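Oligogalacturonate lyase (Yersinia enterocolitica subsp. enterocolitica, PDB 3PE7) cleaves oligogalacturonates by beta-elimination in the cytoplasm, probably with the help of a manganese ion bound in its seven-bladed beta-propeller. Local coordinates at residues G58-Y63 with D81-G86; K230-A235 with L274-L279. One frame throughout, in Å; residues are numbered along the deposited sequence.

Contact 1. Residues G58-Y63 with D81-G86; sequences GPWNYY and DNTFGG
The methyl group of T83 sits over one face of the Y62 ring: CG2 of T83 is 4.3 Å from the ring centroid and 12° off its normal, a CH-pi contact. The T83 torsion (chi1 50°) directs CG2 to this ring while OG1 hydrogen-bonds to NE2 of H34. Beyond the ring, the Y62 phenol reaches into the backbone of the 81-86 loop. Y62 OH donates to N82 O over 2.6 Å, in the carbonyl plane and on a lone pair, with a C=O...donor angle of 132°. Y62 OH in turn accepts a weak hydrogen bond from G86 N at 2.8 Å, so both ends of the turn hold one hydroxyl. The turn is also braced from within, because N82 OD1 accepts from F84 N at 2.8 Å and from G85 N at 3.0 Å, forming an Asx turn and its longer Asx motif. W60 and F84 meet edge against edge, with W60 CZ3 4.1 Å from F84 CE1; F84 stacks on H34, and W60 NE1 bonds to E346. A water accepts from D81 N and donates to W60 O, tying the two backbones together. The side chain of F84 lies about 4 Å from that of the manganese ligand Q350, making this a connection between consecutive propeller blades that runs inward to the manganese site, probably the active site.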
# COMPACT_ATOMS: atom_id res chain seq x y z
N GLY A 58 2.48 -23.46 -2.74
CA GLY A 58 2.69 -23.49 -4.20
C GLY A 58 2.42 -22.13 -4.82
O GLY A 58 3.37 -21.44 -5.23
N PRO A 59 1.14 -21.71 -4.84
CA PRO A 59 0.88 -20.34 -5.28
C PRO A 59 1.11 -19.37 -4.13
O PRO A 59 1.57 -19.76 -3.08
CB PRO A 59 -0.59 -20.36 -5.67
CG PRO A 59 -1.20 -21.51 -4.93
CD PRO A 59 -0.08 -22.43 -4.44
N TRP A 60 0.85 -18.09 -4.38
CA TRP A 60 0.95 -17.08 -3.32
C TRP A 60 -0.40 -16.94 -2.63
O TRP A 60 -1.41 -16.63 -3.27
CB TRP A 60 1.38 -15.73 -3.91
CG TRP A 60 2.73 -15.77 -4.63
CD1 TRP A 60 3.52 -16.88 -4.87
CD2 TRP A 60 3.42 -14.66 -5.19
NE1 TRP A 60 4.67 -16.49 -5.55
CE2 TRP A 60 4.62 -15.14 -5.77
CE3 TRP A 60 3.15 -13.29 -5.28
CZ2 TRP A 60 5.54 -14.30 -6.42
CZ3 TRP A 60 4.04 -12.46 -5.93
CH2 TRP A 60 5.22 -12.97 -6.50
N ASN A 61 -0.41 -17.16 -1.31
CA ASN A 61 -1.63 -17.11 -0.51
C ASN A 61 -1.41 -16.26 0.74
O ASN A 61 -0.28 -15.90 1.06
CB ASN A 61 -2.02 -18.51 -0.06
CG ASN A 61 -2.38 -19.42 -1.22
OD1 ASN A 61 -3.37 -19.18 -1.95
ND2 ASN A 61 -1.63 -20.48 -1.38
N TYR A 62 -2.51 -15.93 1.44
CA TYR A 62 -2.37 -15.21 2.71
C TYR A 62 -2.08 -16.10 3.90
O TYR A 62 -2.59 -17.23 3.98
CB TYR A 62 -3.63 -14.38 3.00
CG TYR A 62 -3.73 -13.13 2.17
CD1 TYR A 62 -2.99 -12.00 2.51
CD2 TYR A 62 -4.58 -13.07 1.06
CE1 TYR A 62 -3.08 -10.82 1.75
CE2 TYR A 62 -4.68 -11.91 0.31
CZ TYR A 62 -3.95 -10.80 0.67
OH TYR A 62 -4.05 -9.68 -0.11
N TYR A 63 -1.26 -15.57 4.82
CA TYR A 63 -0.91 -16.21 6.07
C TYR A 63 -1.03 -15.22 7.21
O TYR A 63 -0.90 -14.02 6.99
CB TYR A 63 0.54 -16.73 6.03
CG TYR A 63 0.71 -17.86 5.06
CD1 TYR A 63 0.75 -19.18 5.51
CD2 TYR A 63 0.82 -17.62 3.69
CE1 TYR A 63 0.87 -20.24 4.59
CE2 TYR A 63 0.93 -18.66 2.78
CZ TYR A 63 0.97 -19.97 3.24
OH TYR A 63 1.08 -21.01 2.34
N ASP A 81 -5.26 -15.61 -5.65
CA ASP A 81 -5.24 -14.56 -4.61
C ASP A 81 -4.40 -13.39 -5.05
O ASP A 81 -3.29 -13.58 -5.54
CB ASP A 81 -4.67 -15.07 -3.28
CG ASP A 81 -5.47 -16.20 -2.68
OD1 ASP A 81 -6.62 -16.44 -3.11
OD2 ASP A 81 -4.92 -16.87 -1.77
N ASN A 82 -4.92 -12.18 -4.84
CA ASN A 82 -4.08 -11.00 -4.90
C ASN A 82 -3.61 -10.78 -3.47
O ASN A 82 -4.40 -10.41 -2.61
CB ASN A 82 -4.85 -9.79 -5.40
CG ASN A 82 -4.02 -8.52 -5.42
OD1 ASN A 82 -3.30 -8.21 -4.45
ND2 ASN A 82 -4.12 -7.76 -6.51
N THR A 83 -2.33 -11.06 -3.24
CA THR A 83 -1.76 -11.04 -1.90
C THR A 83 -1.25 -9.65 -1.48
O THR A 83 -0.63 -9.50 -0.41
CB THR A 83 -0.66 -12.10 -1.71
OG1 THR A 83 0.30 -12.01 -2.78
CG2 THR A 83 -1.29 -13.51 -1.68
N PHE A 84 -1.53 -8.64 -2.29
CA PHE A 84 -1.03 -7.31 -1.97
C PHE A 84 -2.10 -6.40 -1.39
O PHE A 84 -1.84 -5.62 -0.48
CB PHE A 84 -0.40 -6.65 -3.21
CG PHE A 84 0.87 -7.32 -3.64
CD1 PHE A 84 0.82 -8.50 -4.40
CD2 PHE A 84 2.10 -6.80 -3.26
CE1 PHE A 84 1.99 -9.13 -4.78
CE2 PHE A 84 3.27 -7.42 -3.65
CZ PHE A 84 3.22 -8.58 -4.40
N GLY A 85 -3.31 -6.51 -1.93
CA GLY A 85 -4.37 -5.56 -1.59
C GLY A 85 -5.11 -5.84 -0.29
O GLY A 85 -5.95 -5.03 0.12
N GLY A 86 -4.81 -6.98 0.34
CA GLY A 86 -5.61 -7.46 1.47
C GLY A 86 -5.37 -6.67 2.73
O GLY A 86 -4.31 -6.09 2.91
O HOH W 1 -3.14 -17.49 -5.18
O HOH W 2 -1.19 -14.97 -5.97

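Contact 2. Residues K230-A235 with L274-L279; sequences KVKTHA and LENRQL
The flat carboxamide of N276 presents one face to the aliphatic chain of K232, with N276 CG 3.8 Å from K232 CB, while the carbonyl oxygen of V231 comes in close to the amide plane, 4.0 Å from N276 CG. With CG of K232 tucked between backbone N and carbonyl carbon (chi1 82°) and the chain bent again at chi3 (-68°), the methylenes pass alongside the amide before the ammonium turns to E238, its salt-bridge partner; Y254 and Y267 add a hydrogen bond and a cation-pi contact. A second flat group, the guanidinium of R277, has the E275 carboxylate over one face. R277 NH1 and E275 OE2 are 3.2 Å apart, but no N-H points at the oxygen, so the attraction is one of charge alone. E275 and R277 point away from the 230-235 loop, whereas L274 and N276 face it. Nearer the loop's start, L274 CD1 rests 3.9 Å from K230 O. One water donates to both V231 O and L274 O, at 2.9 Å each, bridging two carbonyl oxygens that have no proton to share. V231 turns its methyls onto M218, L220 and A269. The contact sets the loop that follows strand 229-230, the last strand of one blade, against the start of 276-285, the last strand of the next, at the propeller rim, a short way from the calcium site of D270 and E272.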
# COMPACT_ATOMS: atom_id res chain seq x y z
N LYS A 230 -9.49 19.41 -7.40
CA LYS A 230 -8.09 19.02 -7.28
C LYS A 230 -7.51 19.45 -5.94
O LYS A 230 -7.87 20.49 -5.38
CB LYS A 230 -7.25 19.52 -8.46
CG LYS A 230 -7.26 20.98 -8.75
CD LYS A 230 -6.38 21.30 -9.98
CE LYS A 230 -6.84 20.60 -11.23
NZ LYS A 230 -6.16 21.18 -12.43
N VAL A 231 -6.60 18.63 -5.43
CA VAL A 231 -5.88 18.92 -4.19
C VAL A 231 -4.99 20.15 -4.38
O VAL A 231 -4.88 21.01 -3.50
CB VAL A 231 -5.09 17.67 -3.73
CG1 VAL A 231 -4.08 18.02 -2.61
CG2 VAL A 231 -6.04 16.57 -3.29
N LYS A 232 -4.36 20.23 -5.55
CA LYS A 232 -3.57 21.42 -5.89
C LYS A 232 -3.51 21.60 -7.40
O LYS A 232 -3.75 20.65 -8.16
CB LYS A 232 -2.15 21.33 -5.31
CG LYS A 232 -1.18 20.49 -6.14
CD LYS A 232 0.16 20.34 -5.44
CE LYS A 232 0.92 21.67 -5.38
NZ LYS A 232 2.24 21.49 -4.67
N THR A 233 -3.20 22.82 -7.81
CA THR A 233 -2.78 23.08 -9.18
C THR A 233 -1.26 22.89 -9.23
O THR A 233 -0.52 23.53 -8.47
CB THR A 233 -3.15 24.50 -9.62
OG1 THR A 233 -4.58 24.64 -9.53
CG2 THR A 233 -2.71 24.75 -11.06
N HIS A 234 -0.82 21.99 -10.10
CA HIS A 234 0.61 21.76 -10.31
C HIS A 234 1.27 23.04 -10.82
O HIS A 234 0.76 23.70 -11.73
CB HIS A 234 0.84 20.67 -11.36
CG HIS A 234 0.50 19.28 -10.92
ND1 HIS A 234 1.27 18.19 -11.25
CD2 HIS A 234 -0.53 18.81 -10.18
CE1 HIS A 234 0.72 17.10 -10.75
NE2 HIS A 234 -0.38 17.45 -10.09
N ALA A 235 2.41 23.38 -10.22
CA ALA A 235 3.24 24.43 -10.77
C ALA A 235 3.87 23.93 -12.05
O ALA A 235 3.84 22.72 -12.35
CB ALA A 235 4.31 24.86 -9.78
N LEU A 274 -7.39 23.14 1.77
CA LEU A 274 -6.58 22.89 0.55
C LEU A 274 -5.27 23.68 0.48
O LEU A 274 -4.66 23.81 -0.60
CB LEU A 274 -7.41 23.04 -0.73
CG LEU A 274 -8.56 22.03 -0.90
CD1 LEU A 274 -9.25 22.27 -2.23
CD2 LEU A 274 -8.10 20.58 -0.80
N GLU A 275 -4.82 24.20 1.62
CA GLU A 275 -3.46 24.72 1.72
C GLU A 275 -2.47 23.59 1.59
O GLU A 275 -2.55 22.62 2.34
CB GLU A 275 -3.22 25.43 3.05
CG GLU A 275 -1.82 26.05 3.18
CD GLU A 275 -1.65 26.88 4.44
OE1 GLU A 275 -2.38 26.64 5.43
OE2 GLU A 275 -0.79 27.78 4.44
N ASN A 276 -1.56 23.73 0.64
CA ASN A 276 -0.46 22.78 0.47
C ASN A 276 0.83 23.39 1.02
O ASN A 276 1.18 24.53 0.68
CB ASN A 276 -0.28 22.44 -1.02
CG ASN A 276 -1.43 21.62 -1.58
OD1 ASN A 276 -2.58 22.07 -1.64
ND2 ASN A 276 -1.12 20.42 -2.02
N ARG A 277 1.51 22.65 1.89
CA ARG A 277 2.73 23.14 2.54
C ARG A 277 3.90 22.18 2.35
O ARG A 277 3.74 20.97 2.49
CB ARG A 277 2.47 23.35 4.03
CG ARG A 277 1.56 24.54 4.31
CD ARG A 277 1.71 24.98 5.76
NE ARG A 277 0.55 24.61 6.55
CZ ARG A 277 -0.17 25.48 7.26
NH1 ARG A 277 0.17 26.77 7.28
NH2 ARG A 277 -1.22 25.06 7.95
N GLN A 278 5.07 22.74 2.04
CA GLN A 278 6.30 21.97 1.93
C GLN A 278 6.83 21.68 3.33
O GLN A 278 7.07 22.60 4.12
CB GLN A 278 7.35 22.74 1.12
CG GLN A 278 8.62 21.97 0.89
CD GLN A 278 9.64 22.76 0.09
OE1 GLN A 278 9.43 23.08 -1.07
NE2 GLN A 278 10.76 23.07 0.72
N LEU A 279 7.02 20.40 3.64
CA LEU A 279 7.46 20.01 4.97
C LEU A 279 8.97 19.86 5.06
O LEU A 279 9.59 20.39 6.00
CB LEU A 279 6.74 18.73 5.42
CG LEU A 279 5.21 18.77 5.39
CD1 LEU A 279 4.64 17.43 5.87
CD2 LEU A 279 4.65 19.94 6.23
O HOH W 3 -4.97 23.91 -3.48

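Contact 1 closes before contact 2 opens along the chain, and the two lie on opposite sides of the chain's centre, about 36 Å apart between centres and about 22 Å between nearest atoms. They share no sheet. Contact 1 sets strand 61-66 of one blade against the loop that leads into the next, whose sheet begins at 87-88; contact 2 sets the loop after strand 229-230 against the start of strand 276-285, in the blades built from 190-230 and 238-285. Both thus lie between consecutive blades of the seven-bladed ring, but at different depths: contact 1 extends toward the manganese, whereas contact 2 stays on the periphery near a calcium ion.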